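PDB 4V1T: LYND from Lyngbya aestuarii, which probably catalyses the ATP-dependent cyclodehydration of cysteine residues in precursor peptides to thiazolines, as a YcaO-family heterocyclase. Local coordinates for residues W558-L563 / S742-G747; V183-S188 / T255-A260; R692-D695 / T699-M702. One frame throughout, in Å; residues are numbered along the deposited sequence.

How the contacts relate
Contact 2 is the buried one, an apolar seam between strand 180-184 and helix 250-275 in the amino-terminal half of the chain. Contacts 1 and 3 are partly buried and lie in the YcaO half, on the other side of the chain's centre; the centres of contacts 1 and 2 are about 59 Å apart. Contacts 1 and 3 each pair a helix with a loop, but contact 1 uses the end of helix 538-561 and an aromatic pair, whereas contact 3 ties helix 697-710 to its own leading loop through a carboxylate, a water and hydrogen bonds. These two approach to about 17 Å between nearest atoms, and no two contacts share an element.

Contact 1 (W558-L563 / S742-G747); sequences WWYNRL and SRFGEG
Tyr560, near the end of helix 538-561, reaches across to Phe744 and Ser742 in the loop that leads to helix 748-755. Its CB starts toward that loop, and with CG anti to the carbonyl carbon (chi1 -69°) the ring is carried out to the side of Phe744. CG lies 3.9 Å from Phe744 CE1. CD1 comes nearest to the phenylalanine, 3.4 Å from Phe744 CE1, with Phe744 CZ next at 3.6 Å. CE1 passes on to Ser742 OG at 3.6 Å, and CZ to Ser742 N at 3.9 Å. The two rings form an offset edge-to-face pair, the edge of Phe744 turned to the face of Tyr560, with centroids 5.3 Å apart and planes at 70°. The other face of Tyr560 is covered by its helical neighbour: Trp559 CD1 sits 3.4 Å above the ring plane, over its centre. At the tip, OH comes within 3.2 Å of Ser742 N, but at too poor an angle for a hydrogen bond; its partner is Phe740 O. Ser742 OG is held by Asp479 OD2. Leu749 of helix 748-755 touches both aromatic side chains, while a Schellman motif at Arg562 ends the helix. An alanine in place of Tyr560 is likely to leave the edge of Phe744 without its aromatic mate and Phe740 O without the hydroxyl that meets it. The chemistry is thus divided along one side chain: the ring holds helix end to loop by aromatic packing, and its hydroxyl secures the chain just before Ser742.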
ATOM      1  N   TRP B 558      33.161  13.178  22.497  1.00 45.69           N
ATOM      2  CA  TRP B 558      32.738  12.458  23.689  1.00 39.27           C
ATOM      3  C   TRP B 558      33.371  11.079  23.780  1.00 52.29           C
ATOM      4  O   TRP B 558      33.944  10.714  24.813  1.00 41.15           O
ATOM      5  CB  TRP B 558      31.214  12.335  23.705  1.00 45.70           C
ATOM      6  CG  TRP B 558      30.686  11.220  24.564  1.00 38.34           C
ATOM      7  CD1 TRP B 558      30.790  11.100  25.919  1.00 41.08           C
ATOM      8  CD2 TRP B 558      29.945  10.078  24.113  1.00 39.40           C
ATOM      9  NE1 TRP B 558      30.172   9.940  26.340  1.00 47.96           N
ATOM     10  CE2 TRP B 558      29.639   9.303  25.251  1.00 44.85           C
ATOM     11  CE3 TRP B 558      29.507   9.640  22.858  1.00 43.40           C
ATOM     12  CZ2 TRP B 558      28.924   8.110  25.166  1.00 47.52           C
ATOM     13  CZ3 TRP B 558      28.797   8.458  22.777  1.00 43.95           C
ATOM     14  CH2 TRP B 558      28.512   7.705  23.924  1.00 54.43           C
ATOM     15  N   TRP B 559      33.280  10.324  22.692  1.00 55.77           N
ATOM     16  CA  TRP B 559      33.690   8.927  22.689  1.00 51.74           C
ATOM     17  C   TRP B 559      35.192   8.721  22.877  1.00 48.19           C
ATOM     18  O   TRP B 559      35.621   7.890  23.677  1.00 40.38           O
ATOM     19  CB  TRP B 559      33.256   8.267  21.381  1.00 46.42           C
ATOM     20  CG  TRP B 559      33.609   6.824  21.307  1.00 36.77           C
ATOM     21  CD1 TRP B 559      34.744   6.285  20.770  1.00 40.48           C
ATOM     22  CD2 TRP B 559      32.836   5.727  21.791  1.00 40.76           C
ATOM     23  NE1 TRP B 559      34.720   4.920  20.885  1.00 50.54           N
ATOM     24  CE2 TRP B 559      33.558   4.552  21.508  1.00 52.68           C
ATOM     25  CE3 TRP B 559      31.595   5.621  22.429  1.00 46.80           C
ATOM     26  CZ2 TRP B 559      33.087   3.292  21.851  1.00 49.28           C
ATOM     27  CZ3 TRP B 559      31.130   4.370  22.770  1.00 48.50           C
ATOM     28  CH2 TRP B 559      31.875   3.219  22.482  1.00 45.42           C
ATOM     29  N   TYR B 560      35.994   9.464  22.128  1.00 45.06           N
ATOM     30  CA  TYR B 560      37.427   9.206  22.084  1.00 46.26           C
ATOM     31  C   TYR B 560      38.183   9.899  23.209  1.00 40.23           C
ATOM     32  O   TYR B 560      39.255   9.441  23.606  1.00 50.76           O
ATOM     33  CB  TYR B 560      37.988   9.598  20.715  1.00 46.37           C
ATOM     34  CG  TYR B 560      37.490   8.671  19.640  1.00 42.75           C
ATOM     35  CD1 TYR B 560      38.003   7.375  19.509  1.00 38.27           C
ATOM     36  CD2 TYR B 560      36.459   9.058  18.788  1.00 44.53           C
ATOM     37  CE1 TYR B 560      37.515   6.514  18.542  1.00 52.06           C
ATOM     38  CE2 TYR B 560      35.975   8.208  17.822  1.00 42.68           C
ATOM     39  CZ  TYR B 560      36.500   6.939  17.702  1.00 49.48           C
ATOM     40  OH  TYR B 560      35.994   6.104  16.736  1.00 44.34           O
ATOM     41  N   ASN B 561      37.630  10.987  23.734  1.00 50.93           N
ATOM     42  CA  ASN B 561      38.156  11.573  24.963  1.00 51.28           C
ATOM     43  C   ASN B 561      37.543  10.886  26.184  1.00 51.69           C
ATOM     44  O   ASN B 561      37.956  11.137  27.304  1.00 41.96           O
ATOM     45  CB  ASN B 561      37.890  13.075  25.016  1.00 54.18           C
ATOM     46  CG  ASN B 561      38.622  13.838  23.928  1.00 52.92           C
ATOM     47  OD1 ASN B 561      39.819  14.110  24.040  1.00 50.66           O
ATOM     48  ND2 ASN B 561      37.903  14.200  22.876  1.00 55.56           N
ATOM     49  N   ARG B 562      36.561  10.016  25.947  1.00 45.67           N
ATOM     50  CA  ARG B 562      35.856   9.306  27.007  1.00 50.11           C
ATOM     51  C   ARG B 562      35.381  10.276  28.080  1.00 53.18           C
ATOM     52  O   ARG B 562      35.666  10.121  29.266  1.00 55.75           O
ATOM     53  CB  ARG B 562      36.736   8.204  27.598  1.00 48.97           C
ATOM     54  CG  ARG B 562      36.951   7.043  26.634  1.00 43.44           C
ATOM     55  CD  ARG B 562      37.811   5.950  27.241  1.00 41.84           C
ATOM     56  NE  ARG B 562      39.239   6.223  27.097  1.00 52.38           N
ATOM     57  CZ  ARG B 562      40.200   5.357  27.405  1.00 57.67           C
ATOM     58  NH1 ARG B 562      39.885   4.158  27.869  1.00 62.18           N
ATOM     59  NH2 ARG B 562      41.477   5.680  27.231  1.00 58.10           N
ATOM     60  N   LEU B 563      34.649  11.286  27.638  1.00 50.43           N
ATOM     61  CA  LEU B 563      34.183  12.339  28.516  1.00 43.20           C
ATOM     62  C   LEU B 563      32.986  11.895  29.326  1.00 43.89           C
ATOM     63  O   LEU B 563      32.174  11.107  28.854  1.00 44.77           O
ATOM     64  CB  LEU B 563      33.823  13.583  27.699  1.00 49.26           C
ATOM     65  CG  LEU B 563      34.966  14.185  26.875  1.00 49.26           C
ATOM     66  CD1 LEU B 563      34.449  15.265  25.940  1.00 53.00           C
ATOM     67  CD2 LEU B 563      36.045  14.743  27.785  1.00 49.64           C
ATOM     68  N   SER B 742      37.791   6.078  14.107  1.00 43.85           N
ATOM     69  CA  SER B 742      39.085   6.237  14.769  1.00 49.31           C
ATOM     70  C   SER B 742      40.100   7.008  13.917  1.00 49.68           C
ATOM     71  O   SER B 742      41.046   6.429  13.377  1.00 52.11           O
ATOM     72  CB  SER B 742      39.656   4.866  15.139  1.00 46.53           C
ATOM     73  OG  SER B 742      38.807   4.184  16.059  1.00 48.51           O
ATOM     74  N   ARG B 743      39.901   8.320  13.819  1.00 50.45           N
ATOM     75  CA  ARG B 743      40.804   9.197  13.062  1.00 49.90           C
ATOM     76  C   ARG B 743      41.381  10.247  14.006  1.00 51.94           C
ATOM     77  O   ARG B 743      40.681  11.160  14.425  1.00 41.34           O
ATOM     78  CB  ARG B 743      40.066   9.846  11.889  1.00 47.13           C
ATOM     79  CG  ARG B 743      39.414   8.815  10.966  1.00 44.56           C
ATOM     80  CD  ARG B 743      38.716   9.458   9.798  1.00 53.84           C
ATOM     81  NE  ARG B 743      38.261   8.494   8.801  1.00 52.95           N
ATOM     82  CZ  ARG B 743      37.616   8.832   7.689  1.00 50.68           C
ATOM     83  NH1 ARG B 743      37.329  10.104   7.437  1.00 61.88           N
ATOM     84  NH2 ARG B 743      37.244   7.898   6.827  1.00 55.16           N
ATOM     85  N   PHE B 744      42.663  10.104  14.333  1.00 41.59           N
ATOM     86  CA  PHE B 744      43.259  10.830  15.450  1.00 52.07           C
ATOM     87  C   PHE B 744      44.272  11.888  15.037  1.00 47.88           C
ATOM     88  O   PHE B 744      45.214  12.176  15.784  1.00 47.01           O
ATOM     89  CB  PHE B 744      43.926   9.837  16.410  1.00 49.87           C
ATOM     90  CG  PHE B 744      42.993   8.790  16.941  1.00 48.08           C
ATOM     91  CD1 PHE B 744      41.670   9.102  17.224  1.00 51.77           C
ATOM     92  CD2 PHE B 744      43.438   7.500  17.178  1.00 60.60           C
ATOM     93  CE1 PHE B 744      40.801   8.147  17.709  1.00 44.13           C
ATOM     94  CE2 PHE B 744      42.574   6.536  17.674  1.00 63.15           C
ATOM     95  CZ  PHE B 744      41.258   6.856  17.943  1.00 53.37           C
ATOM     96  N   GLY B 745      44.078  12.479  13.865  1.00 50.89           N
ATOM     97  CA  GLY B 745      44.896  13.613  13.449  1.00 45.84           C
ATOM     98  C   GLY B 745      44.624  14.821  14.333  1.00 45.82           C
ATOM     99  O   GLY B 745      43.578  14.905  14.975  1.00 44.58           O
ATOM    100  N   GLU B 746      45.569  15.748  14.372  1.00 45.94           N
ATOM    101  CA  GLU B 746      45.451  16.941  15.208  1.00 49.21           C
ATOM    102  C   GLU B 746      44.241  17.789  14.803  1.00 46.59           C
ATOM    103  O   GLU B 746      43.798  17.743  13.662  1.00 47.32           O
ATOM    104  CB  GLU B 746      46.736  17.781  15.121  1.00 60.37           C
ATOM    105  CG  GLU B 746      46.988  18.435  13.761  1.00 70.26           C
ATOM    106  CD  GLU B 746      48.347  19.128  13.675  1.00 78.25           C
ATOM    107  OE1 GLU B 746      49.162  19.004  14.615  1.00 72.90           O
ATOM    108  OE2 GLU B 746      48.610  19.796  12.656  1.00 75.74           O
ATOM    109  N   GLY B 747      43.709  18.546  15.756  1.00 45.02           N
ATOM    110  CA  GLY B 747      42.585  19.433  15.508  1.00 55.67           C
ATOM    111  C   GLY B 747      41.521  19.411  16.595  1.00 53.16           C
ATOM    112  O   GLY B 747      41.811  19.342  17.786  1.00 46.30           O
TER

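Contact 2 (V183-S188 / T255-A260); sequences VKPVGS and TGLQFA
Pro185, which gives up more surface here than any other residue, lays its ring against Leu257 and the backbone of helix 250-275. Its CG and its CB each lie 3.7 Å from Leu257 CD2, so one methyl sits against the CB-CG edge of the proline. Leu257 leaves the helix beside the contact rather than toward it; with CG anti to the carbonyl carbon (chi1 -64°), its end swings back until CD2 meets the ring. Next to it the helix presents Gly256, whose CA is 4.9 Å from Pro185 CA. A CB at that position would fall about 3.3 Å from Pro185 CB, which is tight, and the lack of a side chain allows this close approach.

The pair belongs to a helix packed on a mixed sheet: strand 180-184 is the last of a parallel set and is followed by the antiparallel strand 189-196, a topology consistent with the E1-like domain of related cyclodehydratases. Pro185 stands where the strand gives way to the turn between these two strands. Ala129 and Leu130 of helix 124-135 also touch Leu257.

Val183, two residues earlier and also turned toward the helix, continues the seam. Its CG2 extends away from the backbone N and reaches Ala260 CB at 4.2 Å, a looser touch one helical turn on from Gly256. Leu192 of strand 189-196 packs against both Val183 and Ala260. Lys184 points the other way, where its NZ donates to Val186 O at 2.8 Å, lying in the carbonyl plane, and also forms a salt bridge with Glu28 of the second subunit.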
ATOM      1  N   VAL B 183      10.450  -9.415 -24.184  1.00 45.64           N
ATOM      2  CA  VAL B 183       9.744 -10.419 -23.411  1.00 45.93           C
ATOM      3  C   VAL B 183      10.664 -11.596 -23.104  1.00 45.16           C
ATOM      4  O   VAL B 183      11.558 -11.925 -23.884  1.00 44.17           O
ATOM      5  CB  VAL B 183       8.488 -10.925 -24.148  1.00 38.12           C
ATOM      6  CG1 VAL B 183       8.858 -11.624 -25.422  1.00 46.60           C
ATOM      7  CG2 VAL B 183       7.682 -11.856 -23.259  1.00 43.01           C
ATOM      8  N   LYS B 184      10.433 -12.209 -21.950  1.00 41.82           N
ATOM      9  CA  LYS B 184      11.173 -13.375 -21.503  1.00 42.65           C
ATOM     10  C   LYS B 184      10.155 -14.384 -20.996  1.00 40.48           C
ATOM     11  O   LYS B 184       9.743 -14.318 -19.851  1.00 40.56           O
ATOM     12  CB  LYS B 184      12.172 -12.990 -20.408  1.00 41.31           C
ATOM     13  CG  LYS B 184      12.854 -14.153 -19.662  1.00 42.13           C
ATOM     14  CD  LYS B 184      13.633 -13.611 -18.459  1.00 59.90           C
ATOM     15  CE  LYS B 184      13.935 -14.667 -17.420  1.00 74.44           C
ATOM     16  NZ  LYS B 184      12.698 -15.232 -16.821  1.00 75.39           N
ATOM     17  N   PRO B 185       9.723 -15.303 -21.867  1.00 41.32           N
ATOM     18  CA  PRO B 185       8.665 -16.237 -21.509  1.00 49.86           C
ATOM     19  C   PRO B 185       9.199 -17.532 -20.907  1.00 42.35           C
ATOM     20  O   PRO B 185       8.419 -18.382 -20.507  1.00 49.64           O
ATOM     21  CB  PRO B 185       7.994 -16.501 -22.852  1.00 49.01           C
ATOM     22  CG  PRO B 185       9.142 -16.469 -23.827  1.00 38.86           C
ATOM     23  CD  PRO B 185      10.102 -15.430 -23.289  1.00 39.96           C
ATOM     24  N   VAL B 186      10.519 -17.667 -20.855  1.00 45.75           N
ATOM     25  CA  VAL B 186      11.161 -18.806 -20.212  1.00 46.25           C
ATOM     26  C   VAL B 186      11.546 -18.440 -18.787  1.00 46.06           C
ATOM     27  O   VAL B 186      11.701 -17.267 -18.457  1.00 54.89           O
ATOM     28  CB  VAL B 186      12.423 -19.277 -20.983  1.00 58.06           C
ATOM     29  CG1 VAL B 186      12.053 -19.703 -22.391  1.00 49.21           C
ATOM     30  CG2 VAL B 186      13.484 -18.187 -21.018  1.00 54.07           C
ATOM     31  N   GLY B 187      11.728 -19.457 -17.953  1.00 53.20           N
ATOM     32  CA  GLY B 187      12.093 -19.247 -16.565  1.00 61.64           C
ATOM     33  C   GLY B 187      10.857 -19.208 -15.699  1.00 54.41           C
ATOM     34  O   GLY B 187       9.734 -19.142 -16.204  1.00 53.04           O
ATOM     35  N   SER B 188      11.071 -19.259 -14.389  1.00 52.18           N
ATOM     36  CA  SER B 188       9.985 -19.322 -13.425  1.00 47.82           C
ATOM     37  C   SER B 188       9.321 -17.968 -13.222  1.00 49.41           C
ATOM     38  O   SER B 188       8.273 -17.888 -12.583  1.00 48.40           O
ATOM     39  CB  SER B 188      10.511 -19.836 -12.080  1.00 42.76           C
ATOM     40  OG  SER B 188      11.628 -19.070 -11.663  1.00 49.69           O
ATOM     41  N   THR B 255       1.640 -19.554 -21.177  1.00 52.04           N
ATOM     42  CA  THR B 255       1.039 -18.467 -20.413  1.00 49.68           C
ATOM     43  C   THR B 255       1.719 -17.146 -20.746  1.00 46.05           C
ATOM     44  O   THR B 255       1.063 -16.121 -20.897  1.00 44.21           O
ATOM     45  CB  THR B 255       1.145 -18.710 -18.893  1.00 37.98           C
ATOM     46  OG1 THR B 255       0.265 -19.773 -18.511  1.00 44.14           O
ATOM     47  CG2 THR B 255       0.766 -17.457 -18.111  1.00 42.70           C
ATOM     48  N   GLY B 256       3.039 -17.176 -20.858  1.00 40.20           N
ATOM     49  CA  GLY B 256       3.809 -15.992 -21.163  1.00 33.06           C
ATOM     50  C   GLY B 256       3.636 -15.498 -22.596  1.00 39.63           C
ATOM     51  O   GLY B 256       3.574 -14.289 -22.839  1.00 34.81           O
ATOM     52  N   LEU B 257       3.566 -16.424 -23.543  1.00 40.29           N
ATOM     53  CA  LEU B 257       3.466 -16.054 -24.953  1.00 42.49           C
ATOM     54  C   LEU B 257       2.067 -15.538 -25.320  1.00 40.49           C
ATOM     55  O   LEU B 257       1.923 -14.624 -26.131  1.00 42.55           O
ATOM     56  CB  LEU B 257       3.831 -17.251 -25.822  1.00 41.97           C
ATOM     57  CG  LEU B 257       5.275 -17.751 -25.688  1.00 41.07           C
ATOM     58  CD1 LEU B 257       5.478 -19.022 -26.499  1.00 48.50           C
ATOM     59  CD2 LEU B 257       6.281 -16.691 -26.094  1.00 50.78           C
ATOM     60  N   GLN B 258       1.039 -16.128 -24.724  1.00 38.26           N
ATOM     61  CA  GLN B 258      -0.337 -15.710 -24.976  1.00 43.24           C
ATOM     62  C   GLN B 258      -0.583 -14.352 -24.323  1.00 41.61           C
ATOM     63  O   GLN B 258      -1.212 -13.467 -24.897  1.00 42.21           O
ATOM     64  CB  GLN B 258      -1.322 -16.759 -24.446  1.00 37.16           C
ATOM     65  CG  GLN B 258      -1.253 -18.108 -25.161  1.00 38.64           C
ATOM     66  CD  GLN B 258      -1.806 -18.068 -26.569  1.00 34.90           C
ATOM     67  OE1 GLN B 258      -2.299 -17.036 -27.032  1.00 37.42           O
ATOM     68  NE2 GLN B 258      -1.728 -19.191 -27.259  1.00 38.64           N
ATOM     69  N   PHE B 259      -0.063 -14.201 -23.112  1.00 47.22           N
ATOM     70  CA  PHE B 259      -0.078 -12.931 -22.403  1.00 43.19           C
ATOM     71  C   PHE B 259       0.621 -11.862 -23.248  1.00 40.84           C
ATOM     72  O   PHE B 259       0.125 -10.753 -23.411  1.00 37.13           O
ATOM     73  CB  PHE B 259       0.613 -13.107 -21.053  1.00 55.45           C
ATOM     74  CG  PHE B 259       0.301 -12.050 -20.033  1.00 55.19           C
ATOM     75  CD1 PHE B 259      -0.275 -10.842 -20.380  1.00 48.81           C
ATOM     76  CD2 PHE B 259       0.620 -12.275 -18.701  1.00 57.95           C
ATOM     77  CE1 PHE B 259      -0.534  -9.881 -19.418  1.00 47.97           C
ATOM     78  CE2 PHE B 259       0.370 -11.320 -17.739  1.00 61.28           C
ATOM     79  CZ  PHE B 259      -0.214 -10.124 -18.096  1.00 54.93           C
ATOM     80  N   ALA B 260       1.774 -12.205 -23.798  1.00 39.44           N
ATOM     81  CA  ALA B 260       2.506 -11.279 -24.652  1.00 38.84           C
ATOM     82  C   ALA B 260       1.690 -10.925 -25.899  1.00 40.89           C
ATOM     83  O   ALA B 260       1.682  -9.773 -26.341  1.00 32.22           O
ATOM     84  CB  ALA B 260       3.841 -11.868 -25.047  1.00 44.00           C
TER

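Contact 3 (R692-D695 / T699-M702); sequences RWSD and TDVM
The carboxylate of Asp700 is met on its syn side by Ser694 N and from above its plane by Ser694 OG. Ser694 N donates to Asp700 OD1 at 2.9 Å and an almost straight 169°, OD1 accepting with its syn lone pair, on the side of OD2. Ser694 OG donates to the same OD1, also at 2.9 Å, but comes from 43° out of the carboxylate plane; its chi1 of 72° tucks OG between the backbone N and the carbonyl carbon, which folds it back over the aspartate. A water adds a third donor to OD1 at 2.8 Å and bridges it to Arg692 O. Asp700 OD2 meets Trp693 CB at 3.6 Å and forms a salt bridge with Lys335, which would probably favour the charged carboxylate. The aspartate side chain is about 14 Å from the bound ADP. The indole of Trp693 leads away, to an edge-to-face pair with His343. Ser694 OG also accepts from Asp696 N, as in an ST turn, and lies 3.6 Å from Thr699 CB. The contact joins the loop that follows helix 661-666 to the first turn of helix 697-710, with Leu628, just after strand 621-626, against both Trp693 and Asp700.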
ATOM      1  N   ARG B 692      17.219  28.640  18.035  1.00 70.51           N
ATOM      2  CA  ARG B 692      17.900  29.294  16.917  1.00 72.91           C
ATOM      3  C   ARG B 692      17.436  28.822  15.536  1.00 74.94           C
ATOM      4  O   ARG B 692      18.138  29.025  14.538  1.00 72.66           O
ATOM      5  CB  ARG B 692      19.408  29.086  17.045  1.00 66.26           C
ATOM      6  CG  ARG B 692      19.995  29.699  18.305  1.00 76.25           C
ATOM      7  CD  ARG B 692      21.498  29.878  18.184  1.00 74.01           C
ATOM      8  NE  ARG B 692      22.209  28.602  18.157  1.00 78.38           N
ATOM      9  CZ  ARG B 692      23.524  28.478  17.998  1.00 79.76           C
ATOM     10  NH1 ARG B 692      24.283  29.557  17.837  1.00 87.50           N
ATOM     11  NH2 ARG B 692      24.084  27.274  17.987  1.00 69.89           N
ATOM     12  N   TRP B 693      16.258  28.206  15.480  1.00 71.81           N
ATOM     13  CA  TRP B 693      15.674  27.765  14.214  1.00 77.15           C
ATOM     14  C   TRP B 693      14.486  28.645  13.849  1.00 70.33           C
ATOM     15  O   TRP B 693      13.766  29.119  14.726  1.00 73.45           O
ATOM     16  CB  TRP B 693      15.228  26.298  14.297  1.00 77.39           C
ATOM     17  CG  TRP B 693      14.036  26.080  15.172  1.00 72.47           C
ATOM     18  CD1 TRP B 693      12.726  26.160  14.804  1.00 84.03           C
ATOM     19  CD2 TRP B 693      14.044  25.748  16.563  1.00 72.24           C
ATOM     20  NE1 TRP B 693      11.916  25.904  15.882  1.00 91.56           N
ATOM     21  CE2 TRP B 693      12.701  25.645  16.973  1.00 84.65           C
ATOM     22  CE3 TRP B 693      15.057  25.531  17.503  1.00 70.19           C
ATOM     23  CZ2 TRP B 693      12.344  25.333  18.283  1.00 87.00           C
ATOM     24  CZ3 TRP B 693      14.700  25.222  18.804  1.00 73.43           C
ATOM     25  CH2 TRP B 693      13.357  25.120  19.181  1.00 79.86           C
ATOM     26  N   SER B 694      14.292  28.852  12.550  1.00 76.19           N
ATOM     27  CA  SER B 694      13.195  29.666  12.039  1.00 72.12           C
ATOM     28  C   SER B 694      12.097  28.764  11.490  1.00 81.87           C
ATOM     29  O   SER B 694      12.006  27.603  11.872  1.00 82.89           O
ATOM     30  CB  SER B 694      13.700  30.593  10.940  1.00 75.16           C
ATOM     31  OG  SER B 694      13.980  29.857   9.765  1.00 76.44           O
ATOM     32  N   ASP B 695      11.263  29.300  10.602  1.00 81.43           N
ATOM     33  CA  ASP B 695      10.274  28.500   9.881  1.00 80.98           C
ATOM     34  C   ASP B 695      10.654  28.394   8.414  1.00 74.16           C
ATOM     35  O   ASP B 695       9.854  27.967   7.580  1.00 76.21           O
ATOM     36  CB  ASP B 695       8.879  29.110  10.025  1.00 86.84           C
ATOM     37  CG  ASP B 695       8.287  28.878  11.400  1.00109.24           C
ATOM     38  OD1 ASP B 695       7.785  27.760  11.646  1.00122.23           O
ATOM     39  OD2 ASP B 695       8.319  29.808  12.232  1.00109.71           O
ATOM     40  N   THR B 699      16.810  29.672   5.707  1.00 67.44           N
ATOM     41  CA  THR B 699      17.357  30.540   6.731  1.00 67.22           C
ATOM     42  C   THR B 699      18.129  29.701   7.736  1.00 64.08           C
ATOM     43  O   THR B 699      19.141  30.139   8.273  1.00 70.34           O
ATOM     44  CB  THR B 699      16.251  31.337   7.447  1.00 66.41           C
ATOM     45  OG1 THR B 699      15.498  32.076   6.478  1.00 61.80           O
ATOM     46  CG2 THR B 699      16.851  32.313   8.459  1.00 63.40           C
ATOM     47  N   ASP B 700      17.654  28.483   7.973  1.00 61.77           N
ATOM     48  CA  ASP B 700      18.277  27.599   8.947  1.00 55.29           C
ATOM     49  C   ASP B 700      19.652  27.109   8.512  1.00 58.76           C
ATOM     50  O   ASP B 700      20.527  26.964   9.352  1.00 55.94           O
ATOM     51  CB  ASP B 700      17.375  26.403   9.245  1.00 59.33           C
ATOM     52  CG  ASP B 700      16.285  26.734  10.241  1.00 64.76           C
ATOM     53  OD1 ASP B 700      16.054  27.933  10.495  1.00 69.73           O
ATOM     54  OD2 ASP B 700      15.656  25.796  10.771  1.00 65.23           O
ATOM     55  N   VAL B 701      19.851  26.867   7.215  1.00 48.33           N
ATOM     56  CA  VAL B 701      21.160  26.412   6.741  1.00 63.82           C
ATOM     57  C   VAL B 701      22.152  27.572   6.737  1.00 59.15           C
ATOM     58  O   VAL B 701      23.325  27.384   7.040  1.00 60.37           O
ATOM     59  CB  VAL B 701      21.114  25.756   5.328  1.00 60.70           C
ATOM     60  CG1 VAL B 701      19.933  24.814   5.207  1.00 52.99           C
ATOM     61  CG2 VAL B 701      21.078  26.793   4.218  1.00 68.86           C
ATOM     62  N   MET B 702      21.673  28.768   6.394  1.00 56.03           N
ATOM     63  CA  MET B 702      22.530  29.940   6.399  1.00 58.98           C
ATOM     64  C   MET B 702      22.885  30.309   7.841  1.00 60.92           C
ATOM     65  O   MET B 702      23.897  30.957   8.095  1.00 75.46           O
ATOM     66  CB  MET B 702      21.875  31.118   5.658  1.00 55.69           C
ATOM     67  CG  MET B 702      21.747  30.919   4.141  1.00 65.15           C
ATOM     68  SD  MET B 702      23.204  30.180   3.337  1.00 73.39           S
ATOM     69  CE  MET B 702      24.395  31.520   3.456  1.00 86.22           C
TER
HETATM   70  O   HOH W   1      17.738  29.856  11.669  1.00 52.89           O